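Local coordinates for PmbA-related protein (Thermotoga maritima, PDB 1VL4) that probably acts as a metallopeptidase of the PmbA/TldD (peptidase U62) family, at residues T317-A325 with T333-P343. Numbering follows the deposited sequence.
Sequences TFLHNLKTA and TGNGFVGGIRP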
loop_
_atom_site.group_PDB
_atom_site.type_symbol
_atom_site.label_atom_id
_atom_site.label_comp_id
_atom_site.label_asym_id
_atom_site.label_seq_id
_atom_site.Cartn_x
_atom_site.Cartn_y
_atom_site.Cartn_z
ATOM N N THR A 317 -15.398 21.058 -17.553
ATOM C CA THR A 317 -15.888 20.953 -16.159
ATOM C C THR A 317 -14.843 20.291 -15.328
ATOM O O THR A 317 -14.036 19.530 -15.859
ATOM C CB THR A 317 -17.197 20.073 -16.053
ATOM O OG1 THR A 317 -17.682 20.010 -14.693
ATOM C CG2 THR A 317 -16.952 18.646 -16.555
ATOM N N PHE A 318 -14.884 20.534 -14.016
ATOM C CA PHE A 318 -14.216 19.637 -13.072
ATOM C C PHE A 318 -15.209 18.563 -12.623
ATOM O O PHE A 318 -16.404 18.639 -12.894
ATOM C CB PHE A 318 -13.675 20.418 -11.873
ATOM C CG PHE A 318 -12.680 21.455 -12.243
ATOM C CD1 PHE A 318 -11.485 21.095 -12.876
ATOM C CD2 PHE A 318 -12.916 22.806 -11.980
ATOM C CE1 PHE A 318 -10.555 22.060 -13.237
ATOM C CE2 PHE A 318 -11.973 23.784 -12.349
ATOM C CZ PHE A 318 -10.803 23.408 -12.963
ATOM N N LEU A 319 -14.679 17.567 -11.956
ATOM C CA LEU A 319 -15.458 16.537 -11.311
ATOM C C LEU A 319 -15.716 16.922 -9.832
ATOM O O LEU A 319 -14.864 17.495 -9.165
ATOM C CB LEU A 319 -14.720 15.195 -11.415
ATOM C CG LEU A 319 -14.430 14.761 -12.876
ATOM C CD1 LEU A 319 -13.842 13.385 -12.893
ATOM C CD2 LEU A 319 -15.663 14.802 -13.742
ATOM N N HIS A 320 -16.911 16.596 -9.361
ATOM C CA HIS A 320 -17.412 17.014 -8.070
ATOM C C HIS A 320 -17.903 15.867 -7.171
ATOM O O HIS A 320 -18.240 14.772 -7.636
ATOM C CB HIS A 320 -18.584 17.975 -8.270
ATOM C CG HIS A 320 -18.185 19.308 -8.825
ATOM N ND1 HIS A 320 -17.754 20.340 -8.030
ATOM C CD2 HIS A 320 -18.148 19.767 -10.095
ATOM C CE1 HIS A 320 -17.486 21.393 -8.788
ATOM N NE2 HIS A 320 -17.716 21.067 -10.046
ATOM N N ASN A 321 -17.922 16.186 -5.874
ATOM C CA ASN A 321 -18.711 15.493 -4.885
ATOM C C ASN A 321 -19.799 16.456 -4.401
ATOM O O ASN A 321 -19.910 17.570 -4.915
ATOM C CB ASN A 321 -17.836 14.914 -3.775
ATOM C CG ASN A 321 -17.012 15.952 -3.019
ATOM O OD1 ASN A 321 -17.332 17.153 -2.965
ATOM N ND2 ASN A 321 -15.961 15.462 -2.359
ATOM N N LEU A 322 -20.637 16.033 -3.461
ATOM C CA LEU A 322 -21.740 16.875 -3.018
ATOM C C LEU A 322 -21.217 18.189 -2.414
ATOM O O LEU A 322 -21.775 19.254 -2.686
ATOM C CB LEU A 322 -22.627 16.131 -2.007
ATOM C CG LEU A 322 -23.421 14.942 -2.574
ATOM C CD1 LEU A 322 -24.215 14.190 -1.493
ATOM C CD2 LEU A 322 -24.350 15.413 -3.666
ATOM N N LYS A 323 -20.134 18.107 -1.640
ATOM C CA LYS A 323 -19.571 19.277 -0.958
ATOM C C LYS A 323 -19.078 20.311 -1.957
ATOM O O LYS A 323 -19.364 21.503 -1.818
ATOM C CB LYS A 323 -18.451 18.814 -0.020
ATOM C CG LYS A 323 -17.522 19.890 0.540
ATOM C CD LYS A 323 -16.762 19.364 1.753
ATOM N N THR A 324 -18.365 19.880 -2.999
ATOM C CA THR A 324 -17.779 20.852 -3.927
ATOM C C THR A 324 -18.861 21.394 -4.845
ATOM O O THR A 324 -18.881 22.603 -5.156
ATOM C CB THR A 324 -16.616 20.267 -4.745
ATOM O OG1 THR A 324 -17.113 19.208 -5.533
ATOM C CG2 THR A 324 -15.546 19.731 -3.866
ATOM N N ALA A 325 -19.803 20.544 -5.257
ATOM C CA ALA A 325 -20.934 21.062 -6.040
ATOM C C ALA A 325 -21.728 22.126 -5.266
ATOM O O ALA A 325 -22.078 23.186 -5.809
ATOM C CB ALA A 325 -21.841 19.928 -6.499
ATOM N N THR A 333 -21.955 15.880 -10.132
ATOM C CA THR A 333 -21.610 15.188 -11.348
ATOM C C THR A 333 -21.572 13.656 -11.167
ATOM O O THR A 333 -21.413 12.954 -12.153
ATOM C CB THR A 333 -20.243 15.618 -11.852
ATOM O OG1 THR A 333 -19.268 15.410 -10.830
ATOM C CG2 THR A 333 -20.241 17.107 -12.290
ATOM N N GLY A 334 -21.673 13.155 -9.929
ATOM C CA GLY A 334 -21.603 11.711 -9.682
ATOM C C GLY A 334 -20.168 11.154 -9.640
ATOM O O GLY A 334 -19.911 10.056 -10.121
ATOM N N ASN A 335 -19.259 11.913 -9.032
ATOM C CA ASN A 335 -17.845 11.524 -8.920
ATOM C C ASN A 335 -17.316 11.445 -7.477
ATOM O O ASN A 335 -16.096 11.371 -7.259
ATOM C CB ASN A 335 -17.021 12.477 -9.805
ATOM C CG ASN A 335 -17.375 12.314 -11.278
ATOM O OD1 ASN A 335 -18.179 13.087 -11.857
ATOM N ND2 ASN A 335 -16.821 11.277 -11.884
ATOM N N GLY A 336 -18.240 11.404 -6.496
ATOM C CA GLY A 336 -17.865 11.438 -5.093
ATOM C C GLY A 336 -17.625 10.014 -4.643
ATOM O O GLY A 336 -18.567 9.289 -4.306
ATOM N N PHE A 337 -16.363 9.600 -4.706
ATOM C CA PHE A 337 -15.962 8.254 -4.295
ATOM C C PHE A 337 -15.081 8.329 -3.047
ATOM O O PHE A 337 -14.493 9.376 -2.738
ATOM C CB PHE A 337 -15.232 7.538 -5.448
ATOM C CG PHE A 337 -16.121 7.201 -6.594
ATOM C CD1 PHE A 337 -16.876 6.050 -6.569
ATOM C CD2 PHE A 337 -16.211 8.029 -7.722
ATOM C CE1 PHE A 337 -17.688 5.728 -7.604
ATOM C CE2 PHE A 337 -17.093 7.721 -8.770
ATOM C CZ PHE A 337 -17.785 6.573 -8.746
ATOM N N VAL A 338 -15.060 7.241 -2.288
ATOM C CA VAL A 338 -14.227 7.171 -1.105
ATOM C C VAL A 338 -12.766 7.318 -1.537
ATOM O O VAL A 338 -12.297 6.673 -2.469
ATOM C CB VAL A 338 -14.443 5.836 -0.310
ATOM C CG1 VAL A 338 -15.925 5.642 0.091
ATOM C CG2 VAL A 338 -13.973 4.628 -1.105
ATOM N N GLY A 339 -12.047 8.214 -0.924
ATOM C CA GLY A 339 -10.637 8.346 -1.304
ATOM C C GLY A 339 -10.366 9.537 -2.187
ATOM O O GLY A 339 -9.228 9.986 -2.311
ATOM N N GLY A 340 -11.412 10.086 -2.780
ATOM C CA GLY A 340 -11.218 11.192 -3.664
ATOM C C GLY A 340 -12.220 11.211 -4.783
ATOM O O GLY A 340 -12.747 10.157 -5.212
ATOM N N ILE A 341 -12.470 12.428 -5.251
ATOM C CA ILE A 341 -13.228 12.631 -6.472
ATOM C C ILE A 341 -12.476 11.959 -7.626
ATOM O O ILE A 341 -11.287 12.206 -7.843
ATOM C CB ILE A 341 -13.416 14.139 -6.739
ATOM C CG1 ILE A 341 -14.273 14.749 -5.613
ATOM C CG2 ILE A 341 -14.007 14.364 -8.088
ATOM C CD1 ILE A 341 -14.210 16.242 -5.517
ATOM N N ARG A 342 -13.158 11.092 -8.356
ATOM C CA ARG A 342 -12.560 10.510 -9.535
ATOM C C ARG A 342 -13.571 10.202 -10.640
ATOM O O ARG A 342 -14.746 10.071 -10.390
ATOM C CB ARG A 342 -11.733 9.253 -9.192
ATOM C CG ARG A 342 -12.551 8.054 -8.802
ATOM C CD ARG A 342 -11.721 6.742 -8.706
ATOM N NE ARG A 342 -12.443 5.688 -7.974
ATOM C CZ ARG A 342 -13.446 4.951 -8.453
ATOM N NH1 ARG A 342 -13.912 5.110 -9.709
ATOM N NH2 ARG A 342 -13.999 4.045 -7.652
ATOM N N PRO A 343 -13.074 10.095 -11.876
ATOM C CA PRO A 343 -13.872 9.619 -12.987
ATOM C C PRO A 343 -14.195 8.152 -12.801
ATOM O O PRO A 343 -13.547 7.470 -12.000
ATOM C CB PRO A 343 -12.942 9.807 -14.223
ATOM C CG PRO A 343 -11.615 9.921 -13.715
ATOM C CD PRO A 343 -11.666 10.325 -12.264
HETATM O O HOH W 1 -20.994 14.560 -7.427
#
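His320 is tied through its backbone to Thr333 and Asn335. Its N donates to Thr333 OG1 at 3.0 Å, 157° at the hydrogen. Its O accepts a weak bond from Asn335 N (3.3 Å) and a second bond from a water, which itself accepts from Gly334 N. Thr333 OG1 sits between its own backbone N and carbonyl carbon (chi1 56°), where it accepts from His320 N and donates to Asn335 OD1, in the carbonyl plane on a lone pair, at 2.8 Å. Asn335 ND2 donates to Arg342 O, 2.8 Å away, and also bonds Asp284; Lys307 reaches OD1.

Apolar contacts flank this chain of bonds. Leu319 crosses Asn335 at a slant, and Leu319 CD2 lies 3.6 Å from Asn335 OD1. Leu319 CD1 reaches Pro343 CD at 3.8 Å. Ile341 CG2 packs on Leu319 CB at 3.5 Å. Ile341 CD1 lies 3.7 Å from Asn321 ND2, the side chains crossing at about a right angle. Asn321 N-caps helix 322-328 in a capping box with Thr324.

With an alanine here in place of Asn335, Thr333 OG1 would probably lose its acceptor and Arg342 O its side-chain donor. The buried amide thus braces 333-343 internally, and Thr333 OG1 relays that hold to the His320 backbone.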